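Local coordinates for protein NADH dehydrogenase, putative (PDB 5JWC) that probably oxidises NADH through its bound FAD and passes the electrons to ubiquinone, as a type II NADH dehydrogenase of the malaria parasite, at residues D392-K395 / N396-G399. Numbering follows the deposited sequence.
Sequences DYEK and NKKG
N396 turns its side-chain amide back onto the D392 carbonyl, across a type I beta turn that runs from Y393 to N396 in a surface loop of the helical insertion domain. ND2 of N396 donates to O of D392 at 2.8 Å, nearly straight at 173°, and the acceptor lies almost in the amide plane. CG of N396 stands anti to its own carbonyl carbon (chi1 -65°), which swings the amide back past K395 C to reach this oxygen. The closing bond of the turn, N396 N to Y393 O, is weak at 3.4 Å. At the start, D392 OD1 accepts N of E394 (3.3 Å) in a weak Asx turn, and N of K395 (3.4 Å), also weakly. Y393, the first residue of the turn, is buried, its OH bonded to the L386 carbonyl and its ring edge-to-face with W391. N396 O bonds Y409 OH, tying the turn to helix 403-416. The E394, K395 and K397 side chains are on the looser, exposed part of the turn. K395 runs away from the other two as an extended chain. E394 forms a salt bridge through OE2 with K373, while K397 NZ stays 5.6 Å from OE2 of E394. With CG beside its backbone N (chi1 -72°), K397 lays the start of its aliphatic chain against the E394 carbonyl, CG 3.2 Å and CD 3.4 Å from E394 O.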
loop_
_atom_site.group_PDB
_atom_site.type_symbol
_atom_site.label_atom_id
_atom_site.label_comp_id
_atom_site.label_asym_id
_atom_site.label_seq_id
_atom_site.Cartn_x
_atom_site.Cartn_y
_atom_site.Cartn_z
ATOM N N ASP A 392 -1.090 33.793 -34.521
ATOM C CA ASP A 392 -1.949 33.500 -35.664
ATOM C C ASP A 392 -1.671 34.510 -36.780
ATOM O O ASP A 392 -2.214 35.615 -36.765
ATOM C CB ASP A 392 -3.419 33.553 -35.255
ATOM C CG ASP A 392 -4.341 32.905 -36.275
ATOM O OD1 ASP A 392 -3.928 32.704 -37.440
ATOM O OD2 ASP A 392 -5.489 32.583 -35.896
ATOM N N TYR A 393 -0.842 34.122 -37.744
ATOM C CA TYR A 393 -0.483 35.016 -38.848
ATOM C C TYR A 393 -1.666 35.342 -39.767
ATOM O O TYR A 393 -1.763 36.461 -40.268
ATOM C CB TYR A 393 0.657 34.417 -39.670
ATOM C CG TYR A 393 1.998 34.466 -38.973
ATOM C CD1 TYR A 393 2.876 35.521 -39.189
ATOM C CD2 TYR A 393 2.374 33.466 -38.079
ATOM C CE1 TYR A 393 4.103 35.573 -38.558
ATOM C CE2 TYR A 393 3.599 33.506 -37.433
ATOM C CZ TYR A 393 4.461 34.561 -37.680
ATOM O OH TYR A 393 5.674 34.622 -37.048
ATOM N N GLU A 394 -2.562 34.383 -39.985
ATOM C CA GLU A 394 -3.709 34.618 -40.875
ATOM C C GLU A 394 -4.730 35.581 -40.275
ATOM O O GLU A 394 -5.305 36.394 -40.990
ATOM C CB GLU A 394 -4.386 33.304 -41.279
ATOM C CG GLU A 394 -3.585 32.448 -42.275
ATOM C CD GLU A 394 -2.262 31.930 -41.725
ATOM O OE1 GLU A 394 -2.285 31.100 -40.782
ATOM O OE2 GLU A 394 -1.196 32.349 -42.239
ATOM N N LYS A 395 -4.952 35.518 -38.968
ATOM C CA LYS A 395 -5.915 36.425 -38.350
ATOM C C LYS A 395 -5.311 37.782 -37.983
ATOM O O LYS A 395 -6.014 38.666 -37.503
ATOM C CB LYS A 395 -6.539 35.774 -37.116
ATOM C CG LYS A 395 -7.390 34.564 -37.474
ATOM C CD LYS A 395 -8.253 34.105 -36.315
ATOM C CE LYS A 395 -9.025 32.848 -36.682
ATOM N NZ LYS A 395 -9.991 32.489 -35.609
ATOM N N ASN A 396 -4.008 37.944 -38.200
ATOM C CA ASN A 396 -3.342 39.211 -37.911
ATOM C C ASN A 396 -2.533 39.669 -39.116
ATOM O O ASN A 396 -1.422 40.196 -38.966
ATOM C CB ASN A 396 -2.420 39.095 -36.689
ATOM C CG ASN A 396 -3.166 38.808 -35.406
ATOM O OD1 ASN A 396 -3.668 39.718 -34.741
ATOM N ND2 ASN A 396 -3.226 37.534 -35.035
ATOM N N LYS A 397 -3.097 39.460 -40.302
ATOM C CA LYS A 397 -2.455 39.863 -41.548
ATOM C C LYS A 397 -2.245 41.374 -41.528
ATOM O O LYS A 397 -3.069 42.124 -41.005
ATOM C CB LYS A 397 -3.304 39.450 -42.750
ATOM C CG LYS A 397 -3.310 37.961 -43.012
ATOM C CD LYS A 397 -4.374 37.581 -44.045
ATOM C CE LYS A 397 -3.955 36.372 -44.881
ATOM N NZ LYS A 397 -5.064 35.363 -44.991
ATOM N N LYS A 398 -1.132 41.817 -42.094
ATOM C CA LYS A 398 -0.766 43.219 -42.036
ATOM C C LYS A 398 -0.118 43.623 -43.353
ATOM O O LYS A 398 0.794 42.949 -43.830
ATOM C CB LYS A 398 0.186 43.459 -40.861
ATOM C CG LYS A 398 0.091 44.816 -40.221
ATOM C CD LYS A 398 -1.065 44.894 -39.241
ATOM C CE LYS A 398 -1.044 46.243 -38.527
ATOM N NZ LYS A 398 -2.342 46.577 -37.873
ATOM N N GLY A 399 -0.584 44.720 -43.944
ATOM C CA GLY A 399 0.000 45.210 -45.182
ATOM C C GLY A 399 1.361 45.827 -44.925
ATOM O O GLY A 399 1.983 45.590 -43.881
#